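Local coordinates for tungsten formylmethanofuran dehydrogenase subunit E (Syntrophus aciditrophicus, PDB 3D00), which is of unconfirmed function but belongs to the FmdE-like family implicated in microbial methanogenesis, and binds zinc through a C-terminal treble-clef finger, at residues P167-A172 with L182-G187. Numbering follows the deposited sequence.
Sequences PQCREA and LSCQGG. With ZN (zinc ion), chain B.
Cys169 and Cys184 meet through a shared zinc ion, a metal-bridged surface contact between the loop joining strands 163-165 and 172-174 and the short helix 182-187. Cys169 SG lies 2.5 Å from the zinc, and Cys184 SG reaches it from the helix, also at 2.5 Å. The two bonds open at about 107° at the metal, close to the tetrahedral value. In Cys184 the sulfur lies beside the backbone N (chi1 -76°), leaning off the helix toward the loop. Cys166 and Cys181 complete the four-cysteine site. This is the treble-clef zinc finger: one CxxC pair comes from the knuckle of a β-hairpin, the other, Cys181 and Cys184, from the start of the helical region. Gln168 adds a lid over one ligand. With CG anti to the backbone N (chi1 -166°) and the chain extended, the flat carboxamide passes over the CB-SG bond of Cys184 with its face against both atoms. NE2 sits 3.5 Å from Cys184 SG, and OE1 3.7 Å from Cys184 CB; the sulfur lies above the amide plane, and this is van der Waals packing with no hydrogen bond. Cys169 CB also packs on Cys184 SG, at 3.7 Å. Within the helix, Gly187 N bonds to Leu182 O (2.9 Å), closing a wider π-type turn around Cys184. Beyond the site, buried Glu171 forms a salt bridge with Arg99 of the second subunit, while Leu182 and Ser183 pack on Met82 and Leu84 of that subunit.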
ATOM      1  N   PRO A 167     -14.523 -23.535  -7.555  1.00 44.13           N
ATOM      2  CA  PRO A 167     -15.713 -24.343  -7.311  1.00 44.92           C
ATOM      3  C   PRO A 167     -16.262 -24.209  -5.915  1.00 46.50           C
ATOM      4  O   PRO A 167     -17.429 -24.480  -5.696  1.00 46.07           O
ATOM      5  CB  PRO A 167     -15.223 -25.773  -7.511  1.00 43.48           C
ATOM      6  CG  PRO A 167     -13.754 -25.716  -7.424  1.00 43.32           C
ATOM      7  CD  PRO A 167     -13.327 -24.367  -7.818  1.00 43.68           C
ATOM      8  N   GLN A 168     -15.406 -23.847  -4.965  1.00 46.86           N
ATOM      9  CA  GLN A 168     -15.815 -23.816  -3.588  1.00 48.30           C
ATOM     10  C   GLN A 168     -16.522 -22.512  -3.218  1.00 48.44           C
ATOM     11  O   GLN A 168     -17.592 -22.549  -2.588  1.00 48.80           O
ATOM     12  CB  GLN A 168     -14.621 -24.085  -2.672  1.00 49.49           C
ATOM     13  CG  GLN A 168     -15.048 -24.396  -1.273  1.00 50.74           C
ATOM     14  CD  GLN A 168     -13.917 -24.422  -0.317  1.00 51.77           C
ATOM     15  OE1 GLN A 168     -12.911 -25.119  -0.519  1.00 51.16           O
ATOM     16  NE2 GLN A 168     -14.057 -23.646   0.748  1.00 53.08           N
ATOM     17  N   CYS A 169     -15.963 -21.366  -3.619  1.00 47.30           N
ATOM     18  CA  CYS A 169     -16.576 -20.078  -3.275  1.00 47.63           C
ATOM     19  C   CYS A 169     -17.239 -19.379  -4.444  1.00 47.08           C
ATOM     20  O   CYS A 169     -17.921 -18.376  -4.237  1.00 47.89           O
ATOM     21  CB  CYS A 169     -15.547 -19.136  -2.649  1.00 47.39           C
ATOM     22  SG  CYS A 169     -14.362 -18.457  -3.818  1.00 46.52           S
ATOM     23  N   ARG A 170     -17.030 -19.917  -5.646  1.00 46.70           N
ATOM     24  CA  ARG A 170     -17.565 -19.384  -6.898  1.00 46.68           C
ATOM     25  C   ARG A 170     -17.233 -17.932  -7.096  1.00 46.01           C
ATOM     26  O   ARG A 170     -18.097 -17.122  -7.472  1.00 46.84           O
ATOM     27  CB  ARG A 170     -19.067 -19.642  -7.013  1.00 47.35           C
ATOM     28  CG  ARG A 170     -19.418 -21.123  -7.007  1.00 47.36           C
ATOM     29  CD  ARG A 170     -20.929 -21.358  -7.254  1.00 48.70           C
ATOM     30  NE  ARG A 170     -21.546 -20.487  -8.272  1.00 49.32           N
ATOM     31  CZ  ARG A 170     -21.524 -20.697  -9.591  1.00 49.54           C
ATOM     32  NH1 ARG A 170     -20.908 -21.757 -10.107  1.00 50.93           N
ATOM     33  NH2 ARG A 170     -22.112 -19.825 -10.400  1.00 49.22           N
ATOM     34  N   GLU A 171     -15.962 -17.613  -6.871  1.00 44.53           N
ATOM     35  CA  GLU A 171     -15.402 -16.344  -7.265  1.00 44.25           C
ATOM     36  C   GLU A 171     -14.343 -16.556  -8.345  1.00 43.39           C
ATOM     37  O   GLU A 171     -13.750 -17.624  -8.442  1.00 42.14           O
ATOM     38  CB  GLU A 171     -14.845 -15.617  -6.037  1.00 45.40           C
ATOM     39  CG  GLU A 171     -15.957 -14.909  -5.234  1.00 45.53           C
ATOM     40  CD  GLU A 171     -15.501 -14.352  -3.917  1.00 45.77           C
ATOM     41  OE1 GLU A 171     -14.555 -13.522  -3.930  1.00 47.72           O
ATOM     42  OE2 GLU A 171     -16.086 -14.740  -2.872  1.00 44.82           O
ATOM     43  N   ALA A 172     -14.128 -15.538  -9.162  1.00 40.39           N
ATOM     44  CA  ALA A 172     -13.109 -15.584 -10.190  1.00 40.98           C
ATOM     45  C   ALA A 172     -11.701 -15.429  -9.579  1.00 40.18           C
ATOM     46  O   ALA A 172     -11.474 -14.659  -8.642  1.00 37.89           O
ATOM     47  CB  ALA A 172     -13.357 -14.521 -11.251  1.00 39.51           C
ATOM     48  N   LEU A 182      -6.763 -19.234  -3.690  1.00 44.33           N
ATOM     49  CA  LEU A 182      -5.806 -19.216  -2.594  1.00 42.60           C
ATOM     50  C   LEU A 182      -6.524 -19.007  -1.272  1.00 42.89           C
ATOM     51  O   LEU A 182      -6.054 -19.445  -0.245  1.00 41.42           O
ATOM     52  CB  LEU A 182      -4.743 -18.157  -2.839  1.00 41.95           C
ATOM     53  CG  LEU A 182      -3.685 -18.464  -3.924  1.00 41.58           C
ATOM     54  CD1 LEU A 182      -2.759 -17.280  -4.211  1.00 40.73           C
ATOM     55  CD2 LEU A 182      -2.839 -19.731  -3.575  1.00 41.35           C
ATOM     56  N   SER A 183      -7.691 -18.364  -1.298  1.00 43.36           N
ATOM     57  CA  SER A 183      -8.474 -18.210  -0.085  1.00 43.72           C
ATOM     58  C   SER A 183      -8.992 -19.573   0.355  1.00 45.76           C
ATOM     59  O   SER A 183      -8.777 -19.998   1.495  1.00 45.40           O
ATOM     60  CB  SER A 183      -9.625 -17.206  -0.272  1.00 43.12           C
ATOM     61  OG  SER A 183     -10.353 -17.057   0.932  1.00 43.25           O
ATOM     62  N   CYS A 184      -9.654 -20.274  -0.564  1.00 45.93           N
ATOM     63  CA  CYS A 184     -10.229 -21.588  -0.279  1.00 46.40           C
ATOM     64  C   CYS A 184      -9.166 -22.650   0.008  1.00 47.31           C
ATOM     65  O   CYS A 184      -9.428 -23.643   0.711  1.00 48.07           O
ATOM     66  CB  CYS A 184     -11.173 -22.004  -1.430  1.00 46.14           C
ATOM     67  SG  CYS A 184     -12.741 -21.121  -1.357  1.00 46.20           S
ATOM     68  N   GLN A 185      -7.978 -22.451  -0.547  1.00 48.28           N
ATOM     69  CA  GLN A 185      -6.849 -23.298  -0.222  1.00 49.16           C
ATOM     70  C   GLN A 185      -6.414 -23.116   1.249  1.00 50.12           C
ATOM     71  O   GLN A 185      -5.807 -23.992   1.798  1.00 50.55           O
ATOM     72  CB  GLN A 185      -5.654 -23.010  -1.138  1.00 49.44           C
ATOM     73  CG  GLN A 185      -5.821 -23.477  -2.569  1.00 49.62           C
ATOM     74  CD  GLN A 185      -4.651 -23.096  -3.463  1.00 49.98           C
ATOM     75  OE1 GLN A 185      -3.501 -23.066  -3.016  1.00 51.99           O
ATOM     76  NE2 GLN A 185      -4.931 -22.820  -4.729  1.00 48.42           N
ATOM     77  N   GLY A 186      -6.744 -21.990   1.885  1.00 50.20           N
ATOM     78  CA  GLY A 186      -6.372 -21.766   3.285  1.00 50.16           C
ATOM     79  C   GLY A 186      -5.943 -20.354   3.621  1.00 49.79           C
ATOM     80  O   GLY A 186      -5.757 -20.025   4.789  1.00 49.71           O
ATOM     81  N   GLY A 187      -5.794 -19.506   2.609  1.00 48.77           N
ATOM     82  CA  GLY A 187      -5.429 -18.129   2.838  1.00 48.05           C
ATOM     83  C   GLY A 187      -6.548 -17.267   3.413  1.00 47.59           C
ATOM     84  O   GLY A 187      -6.290 -16.134   3.797  1.00 47.79           O
TER
HETATM   85 ZN    ZN B 200     -12.470 -20.031  -3.574  1.00 38.46          ZN